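Local coordinates for protein cortical-lytic enzyme (Clostridium perfringens, PDB 5JIP) that probably hydrolyses the peptidoglycan of the spore cortex during germination, as a muramidase (lysozyme) of glycoside hydrolase family 25, at residues 145-151 / 172-178; 41-45 / 91-96; 25-29 / 59-63; 64-70 / 104-108. All coordinates share one frame; numbering follows the deposited sequence.

Contact 1: 145-151 / 172-178; sequences RLMLYTG and DMPLWIA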
loop_
_atom_site.group_PDB
_atom_site.type_symbol
_atom_site.label_atom_id
_atom_site.label_comp_id
_atom_site.label_asym_id
_atom_site.label_seq_id
_atom_site.Cartn_x
_atom_site.Cartn_y
_atom_site.Cartn_z
ATOM N N ARG A 145 5.875 9.752 -9.387
ATOM C CA ARG A 145 5.714 10.741 -8.335
ATOM C C ARG A 145 6.765 11.846 -8.394
ATOM O O ARG A 145 7.958 11.598 -8.592
ATOM C CB ARG A 145 5.806 10.096 -6.963
ATOM C CG ARG A 145 4.769 9.057 -6.619
ATOM C CD ARG A 145 3.340 9.585 -6.665
ATOM N NE ARG A 145 3.115 10.879 -6.046
ATOM C CZ ARG A 145 2.868 11.091 -4.752
ATOM N NH1 ARG A 145 2.889 10.093 -3.892
ATOM N NH2 ARG A 145 2.620 12.325 -4.312
ATOM N N LEU A 146 6.305 13.070 -8.173
ATOM C CA LEU A 146 7.134 14.262 -8.119
ATOM C C LEU A 146 7.363 14.683 -6.669
ATOM O O LEU A 146 6.405 14.872 -5.915
ATOM C CB LEU A 146 6.452 15.395 -8.892
ATOM C CG LEU A 146 7.195 16.726 -8.963
ATOM C CD1 LEU A 146 8.465 16.570 -9.800
ATOM C CD2 LEU A 146 6.303 17.808 -9.532
ATOM N N MET A 147 8.626 14.835 -6.283
ATOM C CA MET A 147 8.985 15.372 -4.966
ATOM C C MET A 147 9.173 16.883 -5.054
ATOM O O MET A 147 9.649 17.394 -6.068
ATOM C CB MET A 147 10.258 14.701 -4.424
ATOM C CG MET A 147 10.776 15.296 -3.109
ATOM S SD MET A 147 11.669 14.127 -2.063
ATOM C CE MET A 147 13.156 13.896 -3.010
ATOM N N LEU A 148 8.734 17.590 -4.004
ATOM C CA LEU A 148 8.896 19.040 -3.882
ATOM C C LEU A 148 10.084 19.367 -2.988
ATOM O O LEU A 148 10.192 18.859 -1.864
ATOM C CB LEU A 148 7.637 19.699 -3.312
ATOM C CG LEU A 148 7.740 21.232 -3.147
ATOM C CD1 LEU A 148 7.775 21.851 -4.491
ATOM C CD2 LEU A 148 6.565 21.746 -2.315
ATOM N N TYR A 149 11.002 20.181 -3.510
ATOM C CA TYR A 149 12.049 20.783 -2.709
ATOM C C TYR A 149 11.716 22.246 -2.441
ATOM O O TYR A 149 11.405 23.001 -3.375
ATOM C CB TYR A 149 13.416 20.710 -3.390
ATOM C CG TYR A 149 14.453 21.574 -2.692
ATOM C CD1 TYR A 149 14.514 22.950 -2.914
ATOM C CD2 TYR A 149 15.396 21.016 -1.838
ATOM C CE1 TYR A 149 15.433 23.747 -2.277
ATOM C CE2 TYR A 149 16.365 21.831 -1.207
ATOM C CZ TYR A 149 16.365 23.196 -1.440
ATOM O OH TYR A 149 17.283 24.027 -0.846
ATOM N N THR A 150 11.823 22.651 -1.179
ATOM C CA THR A 150 11.710 24.048 -0.823
ATOM C C THR A 150 12.322 24.216 0.554
ATOM O O THR A 150 12.573 23.244 1.257
ATOM C CB THR A 150 10.238 24.517 -0.876
ATOM O OG1 THR A 150 10.190 25.943 -0.798
ATOM C CG2 THR A 150 9.457 23.957 0.242
ATOM N N GLY A 151 12.534 25.482 0.948
ATOM C CA GLY A 151 13.104 25.796 2.236
ATOM C C GLY A 151 12.058 26.125 3.298
ATOM O O GLY A 151 10.947 26.551 2.993
ATOM N N ASP A 172 0.462 16.049 0.126
ATOM C CA ASP A 172 0.605 14.674 -0.303
ATOM C C ASP A 172 1.837 14.498 -1.186
ATOM O O ASP A 172 2.199 13.369 -1.491
ATOM C CB ASP A 172 -0.657 14.186 -1.038
ATOM C CG ASP A 172 -0.874 14.859 -2.378
ATOM O OD1 ASP A 172 -0.658 16.092 -2.485
ATOM O OD2 ASP A 172 -1.286 14.133 -3.314
ATOM N N MET A 173 2.526 15.575 -1.540
ATOM C CA MET A 173 3.793 15.423 -2.249
ATOM C C MET A 173 4.883 14.939 -1.296
ATOM O O MET A 173 4.919 15.341 -0.140
ATOM C CB MET A 173 4.222 16.752 -2.882
ATOM C CG MET A 173 3.216 17.289 -3.864
ATOM S SD MET A 173 3.845 18.764 -4.684
ATOM C CE MET A 173 5.126 18.051 -5.750
ATOM N N PRO A 174 5.809 14.100 -1.750
ATOM C CA PRO A 174 7.026 13.908 -0.953
ATOM C C PRO A 174 7.707 15.248 -0.784
ATOM O O PRO A 174 7.769 16.041 -1.725
ATOM C CB PRO A 174 7.870 12.927 -1.782
ATOM C CG PRO A 174 6.903 12.266 -2.692
ATOM C CD PRO A 174 5.830 13.320 -2.989
ATOM N N LEU A 175 8.214 15.489 0.431
ATOM C CA LEU A 175 8.862 16.747 0.787
ATOM C C LEU A 175 10.361 16.573 0.997
ATOM O O LEU A 175 10.807 15.782 1.840
ATOM C CB LEU A 175 8.248 17.349 2.053
ATOM C CG LEU A 175 8.897 18.625 2.567
ATOM C CD1 LEU A 175 8.707 19.746 1.585
ATOM C CD2 LEU A 175 8.326 18.966 3.910
ATOM N N TRP A 176 11.118 17.371 0.266
ATOM C CA TRP A 176 12.549 17.571 0.489
ATOM C C TRP A 176 12.704 18.978 1.070
ATOM O O TRP A 176 12.561 19.983 0.361
ATOM C CB TRP A 176 13.276 17.372 -0.827
ATOM C CG TRP A 176 14.758 17.565 -0.835
ATOM C CD1 TRP A 176 15.600 17.821 0.218
ATOM C CD2 TRP A 176 15.569 17.507 -1.995
ATOM N NE1 TRP A 176 16.894 17.914 -0.231
ATOM C CE2 TRP A 176 16.902 17.742 -1.590
ATOM C CE3 TRP A 176 15.293 17.301 -3.346
ATOM C CZ2 TRP A 176 17.961 17.779 -2.498
ATOM C CZ3 TRP A 176 16.352 17.322 -4.252
ATOM C CH2 TRP A 176 17.662 17.565 -3.824
ATOM N N ILE A 177 12.919 19.057 2.371
ATOM C CA ILE A 177 12.899 20.343 3.053
ATOM C C ILE A 177 14.325 20.779 3.327
ATOM O O ILE A 177 15.171 19.988 3.762
ATOM C CB ILE A 177 12.078 20.313 4.355
ATOM C CG1 ILE A 177 11.909 21.747 4.869
ATOM C CG2 ILE A 177 12.721 19.389 5.386
ATOM C CD1 ILE A 177 10.911 21.887 5.999
ATOM N N ALA A 178 14.588 22.050 3.068
ATOM C CA ALA A 178 15.865 22.660 3.407
ATOM C C ALA A 178 15.706 23.451 4.699
ATOM O O ALA A 178 14.830 24.312 4.794
ATOM C CB ALA A 178 16.331 23.573 2.283
HETATM O O HOH W 1 1.308 10.666 -1.716
#
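Tyr149 and Trp176 both swing CG anti to the backbone N (chi1 169° and 178°), which carries the two rings off the same face of a parallel strand pair and into a T-shaped stack. The tyrosine offers its edge: CD2 stands over the centre of the indole, 3.5 Å from Trp176 CD2, with the planes at 84°. Large aromatics suit these neighbouring positions because each fills the space beside the other, while their polar ends look elsewhere, Tyr149 OH to Gln203 and Trp176 NE1 to Asn220. Ala178, with only a methyl, fits close to the phenol end, its CB 3.3 Å from Tyr149 OH. Met147 runs its flexible thioether along the tryptophan side chain, SD 3.8 Å from Trp176 CB and the CE methyl oblique to the indole.

The backbones are joined by a parallel ladder, including Leu148 N to Pro174 O at 2.9 Å and Trp176 N to Leu148 O at 2.8 Å. At the entrance to the strands Arg145 NH2 bonds to Asp172 O at 3.0 Å, in the guanidinium plane but from above the carbonyl plane, and one water links Arg145 NH1 to the same oxygen. NH1 also bonds to Thr306 O, and NE forms a salt bridge with Glu139. Pro174 CD lies over a face of this guanidinium.

The pair belongs to a beta-alpha-beta unit with helix 152-157 in the TIM-barrel-like domain. Strand 111-113 flanks 147-151, strand 201-208 flanks 175-178, and helix 124-142 packs against Leu146 and Met173.

Contact 2: 41-45 / 91-96; sequences RASGS and QFIDVL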
loop_
_atom_site.group_PDB
_atom_site.type_symbol
_atom_site.label_atom_id
_atom_site.label_comp_id
_atom_site.label_asym_id
_atom_site.label_seq_id
_atom_site.Cartn_x
_atom_site.Cartn_y
_atom_site.Cartn_z
ATOM N N ARG A 41 20.957 18.829 -10.739
ATOM C CA ARG A 41 20.098 19.714 -11.513
ATOM C C ARG A 41 20.004 19.206 -12.940
ATOM O O ARG A 41 21.019 19.015 -13.623
ATOM C CB ARG A 41 20.614 21.156 -11.508
ATOM C CG ARG A 41 19.651 22.106 -12.259
ATOM C CD ARG A 41 19.978 23.590 -12.036
ATOM N NE ARG A 41 21.171 24.004 -12.763
ATOM C CZ ARG A 41 21.522 25.275 -12.954
ATOM N NH1 ARG A 41 20.785 26.245 -12.426
ATOM N NH2 ARG A 41 22.602 25.563 -13.675
ATOM N N ALA A 42 18.782 19.010 -13.396
ATOM C CA ALA A 42 18.523 18.711 -14.798
ATOM C C ALA A 42 18.356 19.983 -15.595
ATOM O O ALA A 42 18.931 20.113 -16.680
ATOM C CB ALA A 42 17.275 17.856 -14.957
ATOM N N SER A 43 17.543 20.906 -15.084
ATOM C CA SER A 43 17.096 22.058 -15.859
ATOM C C SER A 43 16.668 23.143 -14.894
ATOM O O SER A 43 16.572 22.934 -13.682
ATOM C CB SER A 43 15.933 21.711 -16.792
ATOM O OG SER A 43 14.851 21.109 -16.066
ATOM N N GLY A 44 16.389 24.305 -15.455
ATOM C CA GLY A 44 15.960 25.424 -14.649
ATOM C C GLY A 44 15.516 26.571 -15.520
ATOM O O GLY A 44 15.964 26.720 -16.657
ATOM N N SER A 45 14.590 27.356 -14.984
ATOM C CA SER A 45 14.035 28.520 -15.650
ATOM C C SER A 45 14.342 29.795 -14.868
ATOM O O SER A 45 13.733 30.844 -15.135
ATOM C CB SER A 45 12.525 28.314 -15.823
ATOM O OG SER A 45 12.251 27.169 -16.642
ATOM N N GLN A 91 9.007 20.533 -20.307
ATOM C CA GLN A 91 10.432 20.714 -20.596
ATOM C C GLN A 91 11.286 19.824 -19.707
ATOM O O GLN A 91 12.262 19.217 -20.167
ATOM C CB GLN A 91 10.824 22.175 -20.399
ATOM C CG GLN A 91 10.271 23.132 -21.466
ATOM C CD GLN A 91 10.392 24.606 -21.064
ATOM O OE1 GLN A 91 10.409 24.938 -19.883
ATOM N NE2 GLN A 91 10.458 25.485 -22.047
ATOM N N PHE A 92 10.938 19.756 -18.423
ATOM C CA PHE A 92 11.639 18.901 -17.474
ATOM C C PHE A 92 11.560 17.433 -17.893
ATOM O O PHE A 92 12.572 16.718 -17.884
ATOM C CB PHE A 92 11.031 19.145 -16.095
ATOM C CG PHE A 92 11.708 18.420 -14.954
ATOM C CD1 PHE A 92 13.084 18.222 -14.920
ATOM C CD2 PHE A 92 10.943 17.967 -13.887
ATOM C CE1 PHE A 92 13.673 17.580 -13.846
ATOM C CE2 PHE A 92 11.535 17.326 -12.816
ATOM C CZ PHE A 92 12.896 17.124 -12.791
ATOM N N ILE A 93 10.374 16.984 -18.287
ATOM C CA ILE A 93 10.166 15.615 -18.760
ATOM C C ILE A 93 11.095 15.310 -19.924
ATOM O O ILE A 93 11.672 14.225 -20.014
ATOM C CB ILE A 93 8.684 15.421 -19.148
ATOM C CG1 ILE A 93 7.830 15.375 -17.888
ATOM C CG2 ILE A 93 8.479 14.148 -19.991
ATOM C CD1 ILE A 93 6.343 15.521 -18.155
ATOM N N ASP A 94 11.209 16.250 -20.854
ATOM C CA ASP A 94 12.094 16.100 -22.005
ATOM C C ASP A 94 13.548 16.005 -21.561
ATOM O O ASP A 94 14.260 15.069 -21.944
ATOM C CB ASP A 94 11.831 17.283 -22.949
ATOM C CG ASP A 94 12.730 17.316 -24.189
ATOM O OD1 ASP A 94 13.550 16.419 -24.425
ATOM O OD2 ASP A 94 12.586 18.304 -24.946
ATOM N N VAL A 95 13.996 16.931 -20.702
ATOM C CA VAL A 95 15.403 16.923 -20.281
ATOM C C VAL A 95 15.735 15.648 -19.516
ATOM O O VAL A 95 16.785 15.037 -19.736
ATOM C CB VAL A 95 15.728 18.175 -19.454
ATOM C CG1 VAL A 95 17.157 18.141 -18.871
ATOM C CG2 VAL A 95 15.562 19.385 -20.314
ATOM N N LEU A 96 14.859 15.238 -18.596
ATOM C CA LEU A 96 15.112 14.018 -17.827
ATOM C C LEU A 96 15.424 12.849 -18.742
ATOM O O LEU A 96 16.367 12.085 -18.484
ATOM C CB LEU A 96 13.919 13.671 -16.947
ATOM C CG LEU A 96 13.736 14.541 -15.709
ATOM C CD1 LEU A 96 12.313 14.368 -15.171
ATOM C CD2 LEU A 96 14.754 14.271 -14.604
HETATM O O HOH W 2 10.548 27.795 -18.797
#
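Ala42 and Phe92 meet at the tight end of this strand-to-helix packing, where strand 38-44 of the barrel sheet packs against helix 83-100. The Ala42 methyl touches the rim of the ring in its plane, CB to Phe92 CE1 being 3.8 Å. Val95 packs beside it: CG1 is 3.9 Å from Ala42 CB and 3.4 Å from Ala42 O. A single methyl suits Ala42, since the short segment axes approach to 7.9 Å and the bulk comes from the helix. Phe92 reaches across with CG anti to its backbone N (chi1 -175°), and Leu96 CD1 of the next turn sits over the centre of one face of its ring.

Toward Ser45 and Gln91 the contact becomes looser and wetter. Ser45 OG and Gln91 OE1 stand 4.3 Å apart, and one water joins them, 2.8 Å from Ser45 OG and donating to Gln91 OE1. Between the two regions Ser43 OG lies 3.6 Å from Phe92 CD1, approaching the ring obliquely.

No direct hydrogen bond links the segments. Helix and strand are therefore held by shape and by burial of apolar carbon, with a water-mediated polar link at the margin, while the hydroxyl of buried Ser43 is satisfied by the His74 side chain from the neighbouring strand 70-75.

Contact 3: 25-29 / 59-63; sequences DVNFL and FAKEC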
loop_
_atom_site.group_PDB
_atom_site.type_symbol
_atom_site.label_atom_id
_atom_site.label_comp_id
_atom_site.label_asym_id
_atom_site.label_seq_id
_atom_site.Cartn_x
_atom_site.Cartn_y
_atom_site.Cartn_z
ATOM N N ASP A 25 35.001 19.855 -9.229
ATOM C CA ASP A 25 35.897 18.748 -8.909
ATOM C C ASP A 25 35.117 17.555 -8.350
ATOM O O ASP A 25 35.386 17.072 -7.259
ATOM C CB ASP A 25 36.999 19.185 -7.931
ATOM C CG ASP A 25 37.801 20.384 -8.456
ATOM O OD1 ASP A 25 37.617 20.794 -9.633
ATOM O OD2 ASP A 25 38.606 20.950 -7.689
ATOM N N VAL A 26 34.131 17.095 -9.117
ATOM C CA VAL A 26 33.255 16.020 -8.659
ATOM C C VAL A 26 33.829 14.670 -9.101
ATOM O O VAL A 26 33.885 14.370 -10.297
ATOM C CB VAL A 26 31.827 16.217 -9.180
ATOM C CG1 VAL A 26 30.936 15.041 -8.754
ATOM C CG2 VAL A 26 31.256 17.562 -8.694
ATOM N N ASN A 27 34.230 13.845 -8.138
ATOM C CA ASN A 27 34.726 12.508 -8.425
ATOM C C ASN A 27 33.662 11.494 -8.019
ATOM O O ASN A 27 33.516 11.162 -6.842
ATOM C CB ASN A 27 36.028 12.232 -7.703
ATOM C CG ASN A 27 36.633 10.933 -8.123
ATOM O OD1 ASN A 27 35.916 9.993 -8.492
ATOM N ND2 ASN A 27 37.961 10.870 -8.117
ATOM N N PHE A 28 32.950 10.975 -9.011
ATOM C CA PHE A 28 31.818 10.098 -8.730
ATOM C C PHE A 28 32.274 8.755 -8.215
ATOM O O PHE A 28 31.548 8.107 -7.459
ATOM C CB PHE A 28 30.959 9.945 -9.968
ATOM C CG PHE A 28 30.162 11.183 -10.291
ATOM C CD1 PHE A 28 29.006 11.487 -9.570
ATOM C CD2 PHE A 28 30.577 12.057 -11.296
ATOM C CE1 PHE A 28 28.271 12.613 -9.863
ATOM C CE2 PHE A 28 29.857 13.191 -11.592
ATOM C CZ PHE A 28 28.682 13.473 -10.881
ATOM N N LEU A 29 33.479 8.323 -8.578
ATOM C CA LEU A 29 33.956 7.075 -8.016
ATOM C C LEU A 29 34.121 7.203 -6.505
ATOM O O LEU A 29 33.859 6.258 -5.754
ATOM C CB LEU A 29 35.271 6.648 -8.691
ATOM C CG LEU A 29 35.750 5.253 -8.323
ATOM C CD1 LEU A 29 34.713 4.213 -8.703
ATOM C CD2 LEU A 29 37.080 4.964 -9.010
ATOM N N PHE A 59 26.882 14.137 -15.880
ATOM C CA PHE A 59 26.793 13.663 -14.510
ATOM C C PHE A 59 25.847 12.469 -14.410
ATOM O O PHE A 59 26.121 11.515 -13.675
ATOM C CB PHE A 59 26.308 14.799 -13.610
ATOM C CG PHE A 59 27.362 15.822 -13.223
ATOM C CD1 PHE A 59 28.675 15.723 -13.644
ATOM C CD2 PHE A 59 27.015 16.903 -12.429
ATOM C CE1 PHE A 59 29.622 16.669 -13.251
ATOM C CE2 PHE A 59 27.948 17.849 -12.063
ATOM C CZ PHE A 59 29.264 17.711 -12.470
ATOM N N ALA A 60 24.694 12.546 -15.077
ATOM C CA ALA A 60 23.711 11.471 -14.978
ATOM C C ALA A 60 24.229 10.201 -15.631
ATOM O O ALA A 60 23.990 9.093 -15.136
ATOM C CB ALA A 60 22.384 11.898 -15.614
ATOM N N LYS A 61 24.931 10.342 -16.754
ATOM C CA LYS A 61 25.477 9.164 -17.422
ATOM C C LYS A 61 26.486 8.446 -16.536
ATOM O O LYS A 61 26.476 7.206 -16.445
ATOM C CB LYS A 61 26.118 9.559 -18.739
ATOM C CG LYS A 61 26.461 8.381 -19.605
ATOM C CD LYS A 61 26.964 8.838 -20.963
ATOM C CE LYS A 61 27.029 7.656 -21.939
ATOM N NZ LYS A 61 27.497 8.100 -23.294
ATOM N N GLU A 62 27.342 9.203 -15.844
ATOM C CA GLU A 62 28.366 8.590 -14.998
ATOM C C GLU A 62 27.767 7.996 -13.724
ATOM O O GLU A 62 28.192 6.927 -13.272
ATOM C CB GLU A 62 29.438 9.622 -14.668
ATOM C CG GLU A 62 30.614 9.089 -13.840
ATOM C CD GLU A 62 31.475 8.090 -14.574
ATOM O OE1 GLU A 62 31.218 7.783 -15.757
ATOM O OE2 GLU A 62 32.415 7.594 -13.937
ATOM N N CYS A 63 26.771 8.653 -13.126
ATOM C CA CYS A 63 26.116 8.035 -11.978
ATOM C C CYS A 63 25.494 6.699 -12.366
ATOM O O CYS A 63 25.594 5.709 -11.625
ATOM C CB CYS A 63 25.062 8.981 -11.390
ATOM S SG CYS A 63 25.732 10.339 -10.413
#
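This is an aromatic and sulfur packing contact between two neighbouring elements of the helical layer outside the barrel strands: the loop leading into helix 28-34, with that helix's first turn, lies against the face of helix 56-66. Phe28 is its centre. The ring points its edge at Phe59 in an offset edge-to-face stack, with centroids 5.1 Å apart and planes at 68°. CZ of Phe28 stands over the Phe59 face, displaced toward the rim, and Phe28 CE2 is 3.5 Å from Phe59 CD1.

One turn along helix 56-66, Cys63 adds a sulfur-aromatic contact. Its SG is 3.5 Å from Phe28 CE1 and approaches obliquely, 46° off the ring normal; with SG anti to the carbonyl carbon (chi1 -76°), the thiol lies beside its own backbone N and close to the ring. A cysteine suits the place, being compact yet polarisable.

Glu62 contributes only its aliphatic part, CG lying 3.9 Å from Phe28 CD2. Val26 closes the other end: CG2 is 4.3 Å from Phe59 CZ, and CG1 lies over one face of the Phe28 ring, toward its rim. Asn27 starts the helix as N-cap, OD1 accepting from Thr30 N and, weakly, from Leu29 N. Leu19 and Ile38 of the barrel strands touch Phe28, and Leu40 touches Phe59.

With no hydrogen bond between the segments, the interface depends on dispersion, ring quadrupole and sulfur-pi terms; the carboxylate of Glu62 pairs with Arg65, so only its aliphatic CG is given to the apolar patch.

Contact 4: 64-70 / 104-108; sequences RRLGIPC and DYGDL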
loop_
_atom_site.group_PDB
_atom_site.type_symbol
_atom_site.label_atom_id
_atom_site.label_comp_id
_atom_site.label_asym_id
_atom_site.label_seq_id
_atom_site.Cartn_x
_atom_site.Cartn_y
_atom_site.Cartn_z
ATOM N N ARG A 64 24.834 6.651 -13.516
ATOM C CA ARG A 64 24.232 5.404 -13.963
ATOM C C ARG A 64 25.306 4.367 -14.239
ATOM O O ARG A 64 25.141 3.180 -13.907
ATOM C CB ARG A 64 23.393 5.641 -15.209
ATOM C CG ARG A 64 21.940 6.164 -14.899
ATOM C CD ARG A 64 21.064 5.005 -14.479
ATOM N NE ARG A 64 19.743 5.402 -13.988
ATOM C CZ ARG A 64 18.690 5.637 -14.768
ATOM N NH1 ARG A 64 18.819 5.570 -16.088
ATOM N NH2 ARG A 64 17.513 5.958 -14.218
ATOM N N ARG A 65 26.409 4.797 -14.852
ATOM C CA ARG A 65 27.484 3.862 -15.164
ATOM C C ARG A 65 28.032 3.244 -13.879
ATOM O O ARG A 65 28.403 2.063 -13.853
ATOM C CB ARG A 65 28.597 4.563 -15.946
ATOM C CG ARG A 65 29.638 3.570 -16.582
ATOM C CD ARG A 65 30.805 4.273 -17.277
ATOM N NE ARG A 65 31.608 4.896 -16.254
ATOM C CZ ARG A 65 32.471 4.249 -15.487
ATOM N NH1 ARG A 65 32.715 2.959 -15.689
ATOM N NH2 ARG A 65 33.083 4.908 -14.523
ATOM N N LEU A 66 28.089 4.027 -12.807
ATOM C CA LEU A 66 28.634 3.560 -11.539
ATOM C C LEU A 66 27.591 2.930 -10.625
ATOM O O LEU A 66 27.945 2.459 -9.535
ATOM C CB LEU A 66 29.301 4.711 -10.798
ATOM C CG LEU A 66 30.551 5.273 -11.469
ATOM C CD1 LEU A 66 31.046 6.498 -10.732
ATOM C CD2 LEU A 66 31.612 4.235 -11.550
ATOM N N GLY A 67 26.331 2.896 -11.034
ATOM C CA GLY A 67 25.318 2.309 -10.200
ATOM C C GLY A 67 24.924 3.161 -9.013
ATOM O O GLY A 67 24.375 2.631 -8.051
ATOM N N ILE A 68 25.206 4.466 -9.050
ATOM C CA ILE A 68 24.849 5.354 -7.943
ATOM C C ILE A 68 23.409 5.807 -8.140
ATOM O O ILE A 68 23.098 6.435 -9.164
ATOM C CB ILE A 68 25.754 6.580 -7.840
ATOM C CG1 ILE A 68 27.238 6.175 -7.748
ATOM C CG2 ILE A 68 25.362 7.391 -6.605
ATOM C CD1 ILE A 68 28.164 7.363 -7.881
ATOM N N PRO A 69 22.506 5.531 -7.203
ATOM C CA PRO A 69 21.115 5.989 -7.377
ATOM C C PRO A 69 21.081 7.485 -7.607
ATOM O O PRO A 69 21.627 8.262 -6.818
ATOM C CB PRO A 69 20.432 5.588 -6.067
ATOM C CG PRO A 69 21.253 4.411 -5.577
ATOM C CD PRO A 69 22.675 4.744 -5.969
ATOM N N CYS A 70 20.440 7.872 -8.702
ATOM C CA CYS A 70 20.566 9.203 -9.262
ATOM C C CYS A 70 19.195 9.786 -9.572
ATOM O O CYS A 70 18.337 9.114 -10.148
ATOM C CB CYS A 70 21.435 9.142 -10.522
ATOM S SG CYS A 70 21.793 10.761 -11.239
ATOM N N ASP A 104 12.584 7.256 -19.275
ATOM C CA ASP A 104 13.270 7.031 -18.002
ATOM C C ASP A 104 13.450 8.379 -17.327
ATOM O O ASP A 104 14.006 9.295 -17.932
ATOM C CB ASP A 104 14.630 6.352 -18.248
ATOM C CG ASP A 104 15.331 5.881 -16.971
ATOM O OD1 ASP A 104 15.201 6.512 -15.897
ATOM O OD2 ASP A 104 16.078 4.884 -17.078
ATOM N N TYR A 105 12.985 8.507 -16.082
ATOM C CA TYR A 105 12.980 9.801 -15.417
ATOM C C TYR A 105 13.876 9.815 -14.176
ATOM O O TYR A 105 13.760 10.723 -13.346
ATOM C CB TYR A 105 11.530 10.206 -15.084
ATOM C CG TYR A 105 10.639 10.137 -16.312
ATOM C CD1 TYR A 105 10.661 11.143 -17.247
ATOM C CD2 TYR A 105 9.817 9.043 -16.548
ATOM C CE1 TYR A 105 9.895 11.072 -18.388
ATOM C CE2 TYR A 105 9.054 8.957 -17.689
ATOM C CZ TYR A 105 9.082 9.975 -18.595
ATOM O OH TYR A 105 8.298 9.886 -19.738
ATOM N N GLY A 106 14.793 8.859 -14.058
ATOM C CA GLY A 106 15.762 8.813 -12.979
ATOM C C GLY A 106 15.467 7.687 -12.002
ATOM O O GLY A 106 14.390 7.094 -11.991
ATOM N N ASP A 107 16.464 7.403 -11.154
ATOM C CA ASP A 107 16.275 6.414 -10.101
ATOM C C ASP A 107 15.472 6.983 -8.936
ATOM O O ASP A 107 14.594 6.307 -8.387
ATOM C CB ASP A 107 17.622 5.932 -9.587
ATOM C CG ASP A 107 18.542 5.487 -10.698
ATOM O OD1 ASP A 107 18.053 4.789 -11.610
ATOM O OD2 ASP A 107 19.748 5.804 -10.612
ATOM N N LEU A 108 15.789 8.203 -8.522
ATOM C CA LEU A 108 15.102 8.836 -7.411
ATOM C C LEU A 108 13.933 9.658 -7.934
ATOM O O LEU A 108 13.834 9.927 -9.139
ATOM C CB LEU A 108 16.047 9.742 -6.644
ATOM C CG LEU A 108 17.483 9.278 -6.528
ATOM C CD1 LEU A 108 18.364 10.390 -5.932
ATOM C CD2 LEU A 108 17.530 8.023 -5.664
HETATM O O HOH W 3 22.100 5.057 -11.299
#
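A salt-bridge network joins the end of helix 56-66, closed by a Schellman motif at Gly67, to an Asx turn in the loop between helix 83-100 and strand 111-113. Arg64, with a planar group of several N-H donors, can serve two carboxylates at once. It meets Asp104 end-on: NH2 to OD1 is 2.9 Å and nearly straight at 179°, in the guanidinium plane, while NH1 reaches OD2 from above the carboxylate. Asp107 is gripped side-on, NE and NH2 both bonding to OD1 from the same face of its plane, at 3.0 and 2.9 Å.

Both acids also organise backbone. Asp104 OD1 accepts from Gly106 N at 3.0 Å to form the Asx turn. With CG anti to its carbonyl carbon, beside its own N (chi1 -51°), the Asp107 carboxylate is set between Arg64 and Cys70, and OD2 takes Cys70 N at 2.9 Å on its anti lone pair; a water joins that oxygen to Ile68 O. Gly106 adopts a positive phi (109°) at which a CB would jam against the preceding carbonyl.

Pro69 and Leu108 supply the apolar side, and both touch Met230, a residue of the magnesium site. Beside them Cys70 O accepts two backbone bonds, 2.7 Å from Asp107 N and 3.2 Å from Leu108 N.

In the fold
From the N terminus, contact 3 comes first, closing the loop from the start of helix 28-34 through strand 38-44 to helix 56-66. Contact 2 opens within that span and closes later, at helix 83-100, so the two cross. Contact 4 opens just after contact 3 closes, on the same helix 56-66, and crosses contact 2 in turn; they touch where Ile93 meets Tyr105. Cys63 also packs on Cys70, joining contacts 3 and 4, whose centres are about 11 Å apart. Contact 1 follows in series, closing a short beta-alpha-beta loop farther round the sheet that contact 2 also reaches, their centres about 17 Å apart.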